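Local coordinates for sarcosine oxidase (Pyrococcus horikoshii, PDB 1Y56), which probably serves as the catalytic beta subunit of an L-proline dehydrogenase complex, oxidising L-proline with a bound FAD, at residues B[61-66]-B[358-363]; B[319-324]-B[364-369]. One frame throughout, in Å; residues are numbered along the deposited sequence.

Contact 1 of 2, residues B[61-66]-B[358-363]; sequences VRVMKR and KLPVEW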
loop_
_atom_site.group_PDB
_atom_site.type_symbol
_atom_site.label_atom_id
_atom_site.label_comp_id
_atom_site.label_asym_id
_atom_site.label_seq_id
_atom_site.Cartn_x
_atom_site.Cartn_y
_atom_site.Cartn_z
ATOM N N VAL B 61 24.266 26.074 -53.963
ATOM C CA VAL B 61 24.765 27.436 -53.980
ATOM C C VAL B 61 23.710 28.382 -54.543
ATOM O O VAL B 61 23.514 29.483 -54.005
ATOM C CB VAL B 61 26.091 27.536 -54.751
ATOM C CG1 VAL B 61 26.394 28.973 -55.151
ATOM C CG2 VAL B 61 27.230 26.944 -53.920
ATOM N N ARG B 62 23.019 27.952 -55.599
ATOM C CA ARG B 62 21.950 28.761 -56.190
ATOM C C ARG B 62 20.774 28.881 -55.226
ATOM O O ARG B 62 20.258 29.977 -55.003
ATOM C CB ARG B 62 21.476 28.207 -57.541
ATOM C CG ARG B 62 22.569 27.689 -58.465
ATOM C CD ARG B 62 22.431 28.226 -59.878
ATOM N NE ARG B 62 21.042 28.354 -60.307
ATOM C CZ ARG B 62 20.433 27.523 -61.147
ATOM N NH1 ARG B 62 21.084 26.484 -61.660
ATOM N NH2 ARG B 62 19.160 27.725 -61.467
ATOM N N VAL B 63 20.364 27.755 -54.649
ATOM C CA VAL B 63 19.291 27.734 -53.668
ATOM C C VAL B 63 19.588 28.651 -52.461
ATOM O O VAL B 63 18.731 29.423 -52.035
ATOM C CB VAL B 63 18.995 26.293 -53.211
ATOM C CG1 VAL B 63 18.005 26.270 -52.059
ATOM C CG2 VAL B 63 18.469 25.474 -54.370
ATOM N N MET B 64 20.802 28.575 -51.929
ATOM C CA MET B 64 21.178 29.410 -50.795
ATOM C C MET B 64 21.351 30.895 -51.139
ATOM O O MET B 64 21.020 31.770 -50.325
ATOM C CB MET B 64 22.411 28.850 -50.080
ATOM C CG MET B 64 22.077 27.660 -49.185
ATOM S SD MET B 64 20.521 27.848 -48.251
ATOM C CE MET B 64 20.926 29.268 -47.219
ATOM N N LYS B 65 21.863 31.176 -52.339
ATOM C CA LYS B 65 21.900 32.541 -52.842
ATOM C C LYS B 65 20.474 33.082 -52.834
ATOM O O LYS B 65 20.197 34.149 -52.282
ATOM C CB LYS B 65 22.468 32.598 -54.261
ATOM C CG LYS B 65 22.812 34.015 -54.718
ATOM C CD LYS B 65 22.432 34.291 -56.178
ATOM C CE LYS B 65 23.426 35.263 -56.855
ATOM N NZ LYS B 65 23.704 36.557 -56.142
ATOM N N ARG B 66 19.561 32.329 -53.426
ATOM C CA ARG B 66 18.185 32.745 -53.430
ATOM C C ARG B 66 17.673 32.862 -51.999
ATOM O O ARG B 66 17.069 33.869 -51.625
ATOM C CB ARG B 66 17.344 31.760 -54.227
ATOM C CG ARG B 66 15.884 32.100 -54.249
ATOM C CD ARG B 66 15.689 33.427 -54.874
ATOM N NE ARG B 66 14.296 33.811 -54.794
ATOM C CZ ARG B 66 13.876 35.062 -54.660
ATOM N NH1 ARG B 66 14.755 36.057 -54.584
ATOM N NH2 ARG B 66 12.582 35.308 -54.593
ATOM N N LYS B 358 11.744 27.610 -60.612
ATOM C CA LYS B 358 12.863 28.426 -61.081
ATOM C C LYS B 358 14.210 27.755 -60.718
ATOM O O LYS B 358 14.989 27.407 -61.613
ATOM C CB LYS B 358 12.736 29.851 -60.508
ATOM C CG LYS B 358 13.160 30.985 -61.446
ATOM C CD LYS B 358 14.593 31.480 -61.147
ATOM C CE LYS B 358 14.866 32.892 -61.721
ATOM N NZ LYS B 358 13.856 33.908 -61.255
ATOM N N LEU B 359 14.437 27.534 -59.412
ATOM C CA LEU B 359 15.639 26.859 -58.887
ATOM C C LEU B 359 15.752 25.377 -59.310
ATOM O O LEU B 359 14.762 24.769 -59.721
ATOM C CB LEU B 359 15.671 26.943 -57.354
ATOM C CG LEU B 359 16.025 28.137 -56.439
ATOM C CD1 LEU B 359 17.396 28.794 -56.748
ATOM C CD2 LEU B 359 14.896 29.165 -56.394
ATOM N N PRO B 360 16.964 24.795 -59.202
ATOM C CA PRO B 360 17.244 23.397 -59.548
ATOM C C PRO B 360 16.786 22.377 -58.488
ATOM O O PRO B 360 17.615 21.680 -57.894
ATOM C CB PRO B 360 18.769 23.382 -59.663
ATOM C CG PRO B 360 19.205 24.382 -58.697
ATOM C CD PRO B 360 18.187 25.480 -58.744
ATOM N N VAL B 361 15.473 22.278 -58.281
ATOM C CA VAL B 361 14.889 21.391 -57.271
ATOM C C VAL B 361 15.207 19.918 -57.517
ATOM O O VAL B 361 15.210 19.126 -56.574
ATOM C CB VAL B 361 13.344 21.620 -57.124
ATOM C CG1 VAL B 361 12.583 21.060 -58.304
ATOM C CG2 VAL B 361 12.810 21.034 -55.830
ATOM N N GLU B 362 15.505 19.553 -58.762
ATOM C CA GLU B 362 15.735 18.140 -59.104
ATOM C C GLU B 362 16.992 17.519 -58.467
ATOM O O GLU B 362 17.099 16.299 -58.371
ATOM C CB GLU B 362 15.654 17.880 -60.625
ATOM C CG GLU B 362 16.665 18.637 -61.493
ATOM C CD GLU B 362 16.342 20.135 -61.650
ATOM O OE1 GLU B 362 17.281 20.897 -61.993
ATOM O OE2 GLU B 362 15.167 20.550 -61.429
ATOM N N TRP B 363 17.912 18.356 -57.999
ATOM C CA TRP B 363 19.075 17.887 -57.227
ATOM C C TRP B 363 18.632 17.103 -55.993
ATOM O O TRP B 363 19.298 16.153 -55.578
ATOM C CB TRP B 363 19.937 19.076 -56.807
ATOM C CG TRP B 363 21.243 18.725 -56.158
ATOM C CD1 TRP B 363 21.551 18.828 -54.828
ATOM C CD2 TRP B 363 22.435 18.246 -56.805
ATOM N NE1 TRP B 363 22.855 18.437 -54.607
ATOM C CE2 TRP B 363 23.418 18.073 -55.801
ATOM C CE3 TRP B 363 22.767 17.940 -58.132
ATOM C CZ2 TRP B 363 24.705 17.603 -56.084
ATOM C CZ3 TRP B 363 24.048 17.475 -58.410
ATOM C CH2 TRP B 363 24.997 17.307 -57.391
#

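Contact 2 of 2, residues B[319-324]-B[364-369]; sequences GRIEEL and YDPYRF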
loop_
_atom_site.group_PDB
_atom_site.type_symbol
_atom_site.label_atom_id
_atom_site.label_comp_id
_atom_site.label_asym_id
_atom_site.label_seq_id
_atom_site.Cartn_x
_atom_site.Cartn_y
_atom_site.Cartn_z
ATOM N N GLY B 319 10.437 16.808 -53.292
ATOM C CA GLY B 319 9.782 16.521 -54.562
ATOM C C GLY B 319 8.381 15.943 -54.458
ATOM O O GLY B 319 7.869 15.701 -53.358
ATOM N N ARG B 320 7.756 15.751 -55.619
ATOM C CA ARG B 320 6.476 15.056 -55.716
ATOM C C ARG B 320 6.714 13.552 -55.700
ATOM O O ARG B 320 7.598 13.046 -56.401
ATOM C CB ARG B 320 5.738 15.453 -57.001
ATOM C CG ARG B 320 4.522 14.590 -57.323
ATOM C CD ARG B 320 3.253 14.983 -56.537
ATOM N NE ARG B 320 2.259 13.907 -56.527
ATOM C CZ ARG B 320 1.506 13.555 -57.570
ATOM N NH1 ARG B 320 0.640 12.554 -57.471
ATOM N NH2 ARG B 320 1.620 14.192 -58.724
ATOM N N ILE B 321 5.941 12.847 -54.888
ATOM C CA ILE B 321 5.888 11.405 -54.973
ATOM C C ILE B 321 4.701 11.083 -55.863
ATOM O O ILE B 321 3.558 11.460 -55.573
ATOM C CB ILE B 321 5.749 10.761 -53.595
ATOM C CG1 ILE B 321 6.923 11.180 -52.693
ATOM C CG2 ILE B 321 5.596 9.236 -53.723
ATOM C CD1 ILE B 321 8.303 10.773 -53.188
ATOM N N GLU B 322 4.996 10.386 -56.955
ATOM C CA GLU B 322 4.065 10.248 -58.073
ATOM C C GLU B 322 2.979 9.183 -57.861
ATOM O O GLU B 322 1.844 9.333 -58.338
ATOM C CB GLU B 322 4.851 9.960 -59.355
ATOM C CG GLU B 322 4.276 10.622 -60.595
ATOM C CD GLU B 322 4.578 12.122 -60.675
ATOM O OE1 GLU B 322 5.732 12.519 -60.389
ATOM O OE2 GLU B 322 3.663 12.900 -61.040
ATOM N N GLU B 323 3.333 8.121 -57.141
ATOM C CA GLU B 323 2.448 6.964 -56.970
ATOM C C GLU B 323 1.389 7.166 -55.889
ATOM O O GLU B 323 0.429 6.392 -55.800
ATOM C CB GLU B 323 3.244 5.668 -56.751
ATOM C CG GLU B 323 4.604 5.853 -56.098
ATOM C CD GLU B 323 5.685 6.394 -57.052
ATOM O OE1 GLU B 323 6.811 6.649 -56.586
ATOM O OE2 GLU B 323 5.423 6.571 -58.259
ATOM N N LEU B 324 1.562 8.196 -55.070
ATOM C CA LEU B 324 0.466 8.655 -54.233
ATOM C C LEU B 324 0.028 10.000 -54.758
ATOM O O LEU B 324 0.853 10.898 -54.961
ATOM C CB LEU B 324 0.850 8.737 -52.756
ATOM C CG LEU B 324 -0.287 9.122 -51.794
ATOM C CD1 LEU B 324 -1.529 8.255 -51.974
ATOM C CD2 LEU B 324 0.176 9.063 -50.352
ATOM N N TYR B 364 17.490 17.512 -55.431
ATOM C CA TYR B 364 16.928 16.943 -54.203
ATOM C C TYR B 364 15.867 15.886 -54.504
ATOM O O TYR B 364 14.948 15.672 -53.709
ATOM C CB TYR B 364 16.346 18.056 -53.311
ATOM C CG TYR B 364 17.264 19.253 -53.179
ATOM C CD1 TYR B 364 16.970 20.466 -53.809
ATOM C CD2 TYR B 364 18.450 19.163 -52.452
ATOM C CE1 TYR B 364 17.830 21.563 -53.695
ATOM C CE2 TYR B 364 19.317 20.250 -52.337
ATOM C CZ TYR B 364 19.004 21.441 -52.955
ATOM O OH TYR B 364 19.879 22.497 -52.829
ATOM N N ASP B 365 16.012 15.224 -55.653
ATOM C CA ASP B 365 15.078 14.199 -56.110
ATOM C C ASP B 365 14.898 13.081 -55.079
ATOM O O ASP B 365 15.859 12.384 -54.726
ATOM C CB ASP B 365 15.544 13.622 -57.452
ATOM C CG ASP B 365 14.496 12.737 -58.124
ATOM O OD1 ASP B 365 14.798 12.224 -59.215
ATOM O OD2 ASP B 365 13.380 12.544 -57.591
ATOM N N PRO B 366 13.660 12.929 -54.576
ATOM C CA PRO B 366 13.229 11.835 -53.714
ATOM C C PRO B 366 13.579 10.460 -54.266
ATOM O O PRO B 366 13.809 9.528 -53.499
ATOM C CB PRO B 366 11.714 11.990 -53.706
ATOM C CG PRO B 366 11.496 13.435 -53.879
ATOM C CD PRO B 366 12.573 13.897 -54.808
ATOM N N TYR B 367 13.617 10.338 -55.587
ATOM C CA TYR B 367 13.880 9.052 -56.215
ATOM C C TYR B 367 15.365 8.713 -56.374
ATOM O O TYR B 367 15.715 7.591 -56.757
ATOM C CB TYR B 367 13.150 8.957 -57.557
ATOM C CG TYR B 367 11.649 8.980 -57.408
ATOM C CD1 TYR B 367 10.940 7.833 -57.029
ATOM C CD2 TYR B 367 10.934 10.148 -57.638
ATOM C CE1 TYR B 367 9.552 7.853 -56.890
ATOM C CE2 TYR B 367 9.550 10.176 -57.507
ATOM C CZ TYR B 367 8.862 9.031 -57.131
ATOM O OH TYR B 367 7.486 9.088 -56.994
ATOM N N ARG B 368 16.243 9.655 -56.059
ATOM C CA ARG B 368 17.656 9.439 -56.342
ATOM C C ARG B 368 18.239 8.211 -55.657
ATOM O O ARG B 368 19.161 7.600 -56.179
ATOM C CB ARG B 368 18.500 10.693 -56.051
ATOM C CG ARG B 368 18.721 11.048 -54.594
ATOM C CD ARG B 368 19.508 12.345 -54.502
ATOM N NE ARG B 368 19.699 12.826 -53.133
ATOM C CZ ARG B 368 18.795 13.513 -52.435
ATOM N NH1 ARG B 368 17.605 13.792 -52.954
ATOM N NH2 ARG B 368 19.077 13.913 -51.208
ATOM N N PHE B 369 17.689 7.850 -54.500
ATOM C CA PHE B 369 18.323 6.860 -53.628
ATOM C C PHE B 369 18.116 5.438 -54.116
ATOM O O PHE B 369 19.062 4.645 -54.127
ATOM C CB PHE B 369 17.838 7.000 -52.185
ATOM C CG PHE B 369 17.992 8.377 -51.625
ATOM C CD1 PHE B 369 19.246 8.871 -51.302
ATOM C CD2 PHE B 369 16.876 9.180 -51.416
ATOM C CE1 PHE B 369 19.394 10.148 -50.787
ATOM C CE2 PHE B 369 17.010 10.464 -50.896
ATOM C CZ PHE B 369 18.270 10.947 -50.576
#

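Contact 1 of 2, residues B[61-66]-B[358-363]
Leu-359 places CG beside its own backbone N and anti to the carbonyl carbon (chi1 -76°), which brings CG toward Val-63 of helix 58-78, and chi2 (-53°) then directs the two methyls; Arg-66 answers with CG anti to the backbone N (chi1 178°), laying its aliphatic root across the leucine at about a right angle. The loop that follows helix 337-354 in this FAD-dependent oxidoreductase fold thus packs against the side of helix 58-78, and it does so without a hydrogen bond between the two segments. The two leucine branches divide the work: CD1 rests mainly on the helix backbone, 3.6 Å from Arg-62 O, while CD2 lies 3.8 Å from Arg-66 CG. Val-63, a short branched residue that lets the loop come close, sets CG2 4.2 Å from Leu-359 CG. Met-347 of helix 337-354 touches both of these buried residues and adds to their apolar packing. Arginines suit this partly exposed border, since their chains pack while their charges turn to carboxylates: Arg-66 pairs with Glu-346 and Glu-69, Arg-62 with Glu-58. Pro-360, the centre of an inverse gamma turn, offers a rigid apolar ring to the Arg-62 guanidinium: CD lies over one face, off its centre, 3.7 Å from Arg-62 NH2.

Contact 2 of 2, residues B[319-324]-B[364-369]
Tyr-367 OH joins two hydrogen bonds at once, accepting from Glu-322 N over 2.8 Å in a nearly straight line (176°) and donating to Glu-323 OE1 at 2.6 Å. This phenol ties the segment after helix 337-354 to residues 319-324, which carry short strand 320-321, part of the mixed sheet that includes the Rossmann-type parallel strands. A tyrosine suits the place because its long flat ring spans the gap and ends in a hydroxyl able both to donate and to accept a hydrogen bond. OE1 lies at the ring edge, in its plane, whereas the hydroxyl meets OE1 from above the carboxylate plane; the two planes stand 66° apart. An Asx turn steadies the root of the tyrosine: Asp-365 OD2 accepts from Tyr-367 N at 3.0 Å. Farther in, Ile-321 turns CG1 beside its backbone N (chi1 -58°), and from there CD1 reaches within 3.7 Å of Pro-366 CB. Ile-329 of the neighbouring strand 327-331 also touches this proline, whose compact ring fits the buried corner where the chain turns. Gly-319, having no side chain, lets that ring lie directly on the backbone, with Pro-366 CG 3.6 Å from Gly-319 N.

How the contacts relate
The centres of the two contacts lie about 17 Å apart, and along the chain their segments alternate: 61-66, 319-324, 358-363, then 364-369. The last two are continuous, so a single stretch after helix 337-354 packs first on helix 58-78 and then on strand 320-321, joining parts of the fold far apart in sequence. Tyr-364 bridges the contacts: its OH comes within 3.6 Å of Val-63 CG2 and is hydrogen-bonded to Asn-60, its side chain touches Met-340 and Met-347 of helix 337-354, and its backbone is hydrogen-bonded to that of Ile-318. Residues 358-369 are thereby held against both a helix and the sheet that carries the Rossmann-type strands, with the FAD about 11 Å from the Val-63 side chain.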